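Local coordinates for acetoin utilization protein (Exiguobacterium sibiricum, PDB 2Q04) that probably acts as a GNAT-family acetyltransferase linked to acetoin utilization and binds calcium ions, at residues Tyr84-Leu96 with Glu194-Arg206. Sequence-based numbering, arbitrary orientation.
Sequences YETWSEGNNPYIL and EVVAHFDALRLRR. With CA (calcium ion), chain H.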
loop_
_atom_site.group_PDB
_atom_site.type_symbol
_atom_site.label_atom_id
_atom_site.label_comp_id
_atom_site.label_asym_id
_atom_site.label_seq_id
_atom_site.Cartn_x
_atom_site.Cartn_y
_atom_site.Cartn_z
ATOM N N TYR A 84 4.968 -15.279 -6.207
ATOM C CA TYR A 84 4.131 -16.451 -5.932
ATOM C C TYR A 84 2.638 -16.090 -5.729
ATOM O O TYR A 84 1.854 -16.893 -5.212
ATOM C CB TYR A 84 4.687 -17.220 -4.726
ATOM C CG TYR A 84 6.063 -17.791 -4.985
ATOM C CD1 TYR A 84 6.242 -18.817 -5.905
ATOM C CD2 TYR A 84 7.191 -17.266 -4.353
ATOM C CE1 TYR A 84 7.512 -19.341 -6.175
ATOM C CE2 TYR A 84 8.467 -17.772 -4.616
ATOM C CZ TYR A 84 8.618 -18.816 -5.535
ATOM O OH TYR A 84 9.880 -19.338 -5.807
ATOM N N GLU A 85 2.263 -14.896 -6.171
ATOM C CA GLU A 85 0.861 -14.504 -6.255
ATOM C C GLU A 85 0.563 -14.201 -7.717
ATOM O O GLU A 85 1.483 -14.017 -8.506
ATOM C CB GLU A 85 0.582 -13.274 -5.377
ATOM C CG GLU A 85 0.699 -13.550 -3.855
ATOM C CD GLU A 85 0.104 -12.419 -2.988
ATOM O OE1 GLU A 85 0.031 -11.258 -3.469
ATOM O OE2 GLU A 85 -0.289 -12.700 -1.828
ATOM N N THR A 86 -0.713 -14.157 -8.082
ATOM C CA THR A 86 -1.089 -14.019 -9.506
ATOM C C THR A 86 -0.735 -12.648 -10.112
ATOM O O THR A 86 -0.498 -12.540 -11.313
ATOM C CB THR A 86 -2.605 -14.314 -9.746
ATOM O OG1 THR A 86 -2.877 -14.310 -11.163
ATOM C CG2 THR A 86 -3.483 -13.291 -9.061
ATOM N N TRP A 87 -0.589 -11.642 -9.266
ATOM C CA TRP A 87 -0.407 -10.267 -9.737
ATOM C C TRP A 87 0.981 -10.002 -10.388
ATOM O O TRP A 87 1.178 -8.970 -11.014
ATOM C CB TRP A 87 -0.663 -9.286 -8.579
ATOM C CG TRP A 87 -1.879 -9.638 -7.829
ATOM C CD1 TRP A 87 -1.939 -10.206 -6.587
ATOM C CD2 TRP A 87 -3.215 -9.634 -8.330
ATOM N NE1 TRP A 87 -3.238 -10.495 -6.261
ATOM C CE2 TRP A 87 -4.044 -10.159 -7.316
ATOM C CE3 TRP A 87 -3.798 -9.218 -9.530
ATOM C CZ2 TRP A 87 -5.429 -10.281 -7.468
ATOM C CZ3 TRP A 87 -5.171 -9.333 -9.676
ATOM C CH2 TRP A 87 -5.970 -9.866 -8.651
ATOM N N SER A 88 1.895 -10.980 -10.300
ATOM C CA SER A 88 3.243 -10.816 -10.839
ATOM C C SER A 88 3.435 -11.526 -12.181
ATOM O O SER A 88 4.513 -11.474 -12.754
ATOM C CB SER A 88 4.284 -11.333 -9.837
ATOM O OG SER A 88 4.155 -12.725 -9.632
ATOM N N GLU A 89 2.395 -12.175 -12.680
ATOM C CA GLU A 89 2.498 -12.914 -13.949
ATOM C C GLU A 89 2.899 -12.005 -15.120
ATOM O O GLU A 89 2.554 -10.821 -15.151
ATOM C CB GLU A 89 1.180 -13.596 -14.280
ATOM C CG GLU A 89 0.965 -14.894 -13.593
ATOM C CD GLU A 89 -0.128 -15.712 -14.237
ATOM O OE1 GLU A 89 -0.687 -15.269 -15.270
ATOM O OE2 GLU A 89 -0.411 -16.808 -13.729
ATOM N N GLY A 90 3.610 -12.577 -16.087
ATOM C CA GLY A 90 3.996 -11.845 -17.282
ATOM C C GLY A 90 5.160 -10.908 -17.046
ATOM O O GLY A 90 5.595 -10.712 -15.913
ATOM N N ASN A 91 5.663 -10.326 -18.125
ATOM C CA ASN A 91 6.790 -9.421 -18.052
ATOM C C ASN A 91 6.333 -7.985 -18.189
ATOM O O ASN A 91 6.551 -7.351 -19.221
ATOM C CB ASN A 91 7.793 -9.750 -19.153
ATOM C CG ASN A 91 8.997 -8.871 -19.117
ATOM O OD1 ASN A 91 9.175 -8.078 -18.193
ATOM N ND2 ASN A 91 9.840 -8.990 -20.127
ATOM N N ASN A 92 5.711 -7.464 -17.138
ATOM C CA ASN A 92 5.211 -6.099 -17.152
ATOM C C ASN A 92 5.778 -5.278 -15.981
ATOM O O ASN A 92 5.257 -5.343 -14.861
ATOM C CB ASN A 92 3.686 -6.100 -17.104
ATOM C CG ASN A 92 3.094 -4.761 -17.465
ATOM O OD1 ASN A 92 3.707 -3.722 -17.251
ATOM N ND2 ASN A 92 1.890 -4.778 -18.002
ATOM N N PRO A 93 6.831 -4.466 -16.254
ATOM C CA PRO A 93 7.472 -3.641 -15.228
ATOM C C PRO A 93 6.689 -2.349 -14.865
ATOM O O PRO A 93 7.154 -1.562 -14.023
ATOM C CB PRO A 93 8.818 -3.289 -15.861
ATOM C CG PRO A 93 8.565 -3.310 -17.324
ATOM C CD PRO A 93 7.480 -4.314 -17.572
ATOM N N TYR A 94 5.525 -2.135 -15.497
ATOM C CA TYR A 94 4.688 -0.958 -15.205
ATOM C C TYR A 94 3.617 -1.275 -14.164
ATOM O O TYR A 94 2.808 -0.422 -13.822
ATOM C CB TYR A 94 4.027 -0.438 -16.481
ATOM C CG TYR A 94 5.014 0.045 -17.527
ATOM C CD1 TYR A 94 5.598 1.303 -17.426
ATOM C CD2 TYR A 94 5.356 -0.751 -18.609
ATOM C CE1 TYR A 94 6.497 1.743 -18.356
ATOM C CE2 TYR A 94 6.244 -0.320 -19.545
ATOM C CZ TYR A 94 6.821 0.936 -19.419
ATOM O OH TYR A 94 7.721 1.379 -20.362
ATOM N N ILE A 95 3.604 -2.510 -13.675
ATOM C CA ILE A 95 2.668 -2.899 -12.639
ATOM C C ILE A 95 3.377 -2.957 -11.279
ATOM O O ILE A 95 4.335 -3.717 -11.087
ATOM C CB ILE A 95 1.980 -4.246 -12.969
ATOM C CG1 ILE A 95 1.031 -4.056 -14.159
ATOM C CG2 ILE A 95 1.196 -4.768 -11.748
ATOM C CD1 ILE A 95 0.297 -5.303 -14.576
ATOM N N LEU A 96 2.918 -2.107 -10.360
ATOM C CA LEU A 96 3.516 -1.970 -9.047
ATOM C C LEU A 96 2.472 -2.295 -7.995
ATOM O O LEU A 96 1.296 -2.038 -8.194
ATOM C CB LEU A 96 4.001 -0.528 -8.862
ATOM C CG LEU A 96 4.944 -0.241 -7.699
ATOM C CD1 LEU A 96 6.284 -0.931 -7.902
ATOM C CD2 LEU A 96 5.140 1.251 -7.557
ATOM N N GLU A 194 -1.794 -1.149 -22.995
ATOM C CA GLU A 194 -1.272 -2.518 -22.946
ATOM C C GLU A 194 -1.087 -2.978 -21.507
ATOM O O GLU A 194 -1.323 -4.134 -21.188
ATOM C CB GLU A 194 0.068 -2.612 -23.698
ATOM C CG GLU A 194 -0.044 -2.443 -25.218
ATOM C CD GLU A 194 -0.343 -1.008 -25.645
ATOM O OE1 GLU A 194 0.010 -0.074 -24.897
ATOM O OE2 GLU A 194 -0.920 -0.819 -26.739
ATOM N N VAL A 195 -0.654 -2.061 -20.652
ATOM C CA VAL A 195 -0.461 -2.349 -19.245
ATOM C C VAL A 195 -1.817 -2.598 -18.559
ATOM O O VAL A 195 -1.946 -3.490 -17.720
ATOM C CB VAL A 195 0.257 -1.180 -18.539
ATOM C CG1 VAL A 195 0.339 -1.424 -17.030
ATOM C CG2 VAL A 195 1.648 -0.974 -19.133
ATOM N N VAL A 196 -2.811 -1.796 -18.926
ATOM C CA VAL A 196 -4.140 -1.930 -18.368
ATOM C C VAL A 196 -4.780 -3.233 -18.817
ATOM O O VAL A 196 -5.474 -3.894 -18.045
ATOM C CB VAL A 196 -5.043 -0.757 -18.782
ATOM C CG1 VAL A 196 -6.501 -1.034 -18.389
ATOM C CG2 VAL A 196 -4.551 0.536 -18.146
ATOM N N ALA A 197 -4.554 -3.592 -20.076
ATOM C CA ALA A 197 -5.096 -4.831 -20.622
ATOM C C ALA A 197 -4.508 -6.028 -19.902
ATOM O O ALA A 197 -5.194 -7.014 -19.669
ATOM C CB ALA A 197 -4.814 -4.921 -22.111
ATOM N N HIS A 198 -3.220 -5.945 -19.571
ATOM C CA HIS A 198 -2.551 -7.002 -18.846
ATOM C C HIS A 198 -3.148 -7.137 -17.464
ATOM O O HIS A 198 -3.389 -8.237 -16.992
ATOM C CB HIS A 198 -1.069 -6.712 -18.744
ATOM C CG HIS A 198 -0.288 -7.795 -18.071
ATOM N ND1 HIS A 198 -0.376 -9.114 -18.444
ATOM C CD2 HIS A 198 0.660 -7.741 -17.108
ATOM C CE1 HIS A 198 0.452 -9.835 -17.707
ATOM N NE2 HIS A 198 1.095 -9.025 -16.893
ATOM N N PHE A 199 -3.386 -6.004 -16.818
ATOM C CA PHE A 199 -4.003 -5.991 -15.504
ATOM C C PHE A 199 -5.378 -6.639 -15.546
ATOM O O PHE A 199 -5.726 -7.408 -14.662
ATOM C CB PHE A 199 -4.113 -4.555 -14.970
ATOM C CG PHE A 199 -4.967 -4.427 -13.724
ATOM C CD1 PHE A 199 -4.597 -5.057 -12.539
ATOM C CD2 PHE A 199 -6.113 -3.642 -13.727
ATOM C CE1 PHE A 199 -5.376 -4.927 -11.386
ATOM C CE2 PHE A 199 -6.891 -3.509 -12.568
ATOM C CZ PHE A 199 -6.513 -4.155 -11.405
ATOM N N ASP A 200 -6.162 -6.314 -16.572
ATOM C CA ASP A 200 -7.500 -6.921 -16.741
ATOM C C ASP A 200 -7.391 -8.433 -16.891
ATOM O O ASP A 200 -8.243 -9.167 -16.422
ATOM C CB ASP A 200 -8.220 -6.357 -17.987
ATOM C CG ASP A 200 -8.696 -4.927 -17.802
ATOM O OD1 ASP A 200 -8.897 -4.493 -16.640
ATOM O OD2 ASP A 200 -8.898 -4.238 -18.833
ATOM N N ALA A 201 -6.350 -8.879 -17.592
ATOM C CA ALA A 201 -6.109 -10.300 -17.808
ATOM C C ALA A 201 -5.699 -11.009 -16.502
ATOM O O ALA A 201 -5.965 -12.196 -16.325
ATOM C CB ALA A 201 -5.042 -10.496 -18.872
ATOM N N LEU A 202 -5.035 -10.274 -15.608
ATOM C CA LEU A 202 -4.613 -10.831 -14.312
ATOM C C LEU A 202 -5.784 -10.966 -13.343
ATOM O O LEU A 202 -5.915 -11.971 -12.659
ATOM C CB LEU A 202 -3.530 -9.958 -13.675
ATOM C CG LEU A 202 -2.176 -9.950 -14.370
ATOM C CD1 LEU A 202 -1.252 -8.961 -13.689
ATOM C CD2 LEU A 202 -1.560 -11.343 -14.386
ATOM N N ARG A 203 -6.619 -9.936 -13.273
ATOM C CA ARG A 203 -7.744 -9.935 -12.324
ATOM C C ARG A 203 -8.909 -10.808 -12.807
ATOM O O ARG A 203 -9.644 -11.342 -12.009
ATOM C CB ARG A 203 -8.225 -8.508 -12.042
ATOM C CG ARG A 203 -9.002 -7.887 -13.156
ATOM C CD ARG A 203 -9.261 -6.436 -12.888
ATOM N NE ARG A 203 -9.938 -5.791 -14.012
ATOM C CZ ARG A 203 -11.253 -5.818 -14.217
ATOM N NH1 ARG A 203 -12.055 -6.433 -13.361
ATOM N NH2 ARG A 203 -11.770 -5.205 -15.270
ATOM N N LEU A 204 -9.074 -10.917 -14.126
ATOM C CA LEU A 204 -10.078 -11.823 -14.716
ATOM C C LEU A 204 -9.337 -12.958 -15.387
ATOM O O LEU A 204 -9.313 -13.078 -16.620
ATOM C CB LEU A 204 -10.959 -11.080 -15.712
ATOM C CG LEU A 204 -11.851 -10.001 -15.093
ATOM C CD1 LEU A 204 -12.462 -9.128 -16.167
ATOM C CD2 LEU A 204 -12.947 -10.630 -14.208
ATOM N N ARG A 205 -8.762 -13.812 -14.544
ATOM C CA ARG A 205 -7.758 -14.788 -14.941
ATOM C C ARG A 205 -8.338 -16.009 -15.672
ATOM O O ARG A 205 -7.665 -16.617 -16.504
ATOM C CB ARG A 205 -6.989 -15.241 -13.681
ATOM C CG ARG A 205 -5.772 -16.095 -13.937
ATOM C CD ARG A 205 -4.670 -15.337 -14.680
ATOM N NE ARG A 205 -3.526 -16.205 -14.941
ATOM C CZ ARG A 205 -3.506 -17.166 -15.877
ATOM N NH1 ARG A 205 -4.576 -17.384 -16.649
ATOM N NH2 ARG A 205 -2.420 -17.930 -16.030
ATOM N N ARG A 206 -9.573 -16.361 -15.359
ATOM C CA ARG A 206 -10.208 -17.516 -15.975
ATOM C C ARG A 206 -11.003 -17.135 -17.245
ATOM O O ARG A 206 -11.966 -17.812 -17.608
ATOM C CB ARG A 206 -11.118 -18.231 -14.956
ATOM C CG ARG A 206 -10.350 -19.117 -13.961
ATOM C CD ARG A 206 -11.280 -20.090 -13.240
ATOM N NE ARG A 206 -10.675 -21.425 -13.079
ATOM C CZ ARG A 206 -10.854 -22.441 -13.927
HETATM CA CA CA H . 5.818 -9.557 -13.782
#
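Thr86 meets Leu202 through its carbonyl, Thr86 O lying 3.5 Å from Leu202 CD2 at the start of the short 3-10 turn 86-88. Trp87 comes edge-on to the last turn of helix 193-203: CZ3 reaches Arg203 CA at 3.7 Å, while Thr86 CG2 lies over the centre of one indole face. Ser88 and Gly90 lend carbonyl oxygens to a calcium ion, and the residue between them, Glu89, meets segment 194-206 in three ways. Its CB packs on Leu202 CD2; its carboxylate forms a salt bridge with Arg205, where NH2 approaches the syn lone pair of OE2 at 3.3 Å in the guanidinium plane, although the two planes stand 70° apart; and its carbonyl takes a hydrogen bond from His198 NE2 (2.9 Å). That donor is tilted 34° from the carbonyl plane. With its CG anti to the backbone N (chi1 -177°), His198 extends its ring to this oxygen, and Asn92 ND2 passes 3.3 Å from His198 CD2. Replacing His198 by an alanine is likely to leave the Glu89 carbonyl without this donor and open a gap beside Asn92 and Ile95. Asn92 OD1 closes an Asx turn by accepting from Tyr94 N, and Tyr94 CB rests on Val195 CG2 at 3.6 Å. Ile95, opening strand 95-103, sends CD1 across to His198 CD2 (3.5 Å). Helix 193-203 and the residues just after it are thus joined to the calcium-binding loop by apolar packing and two polar links, both through Glu89; the bond from His198 is likely to steady the peptide between the two calcium ligands.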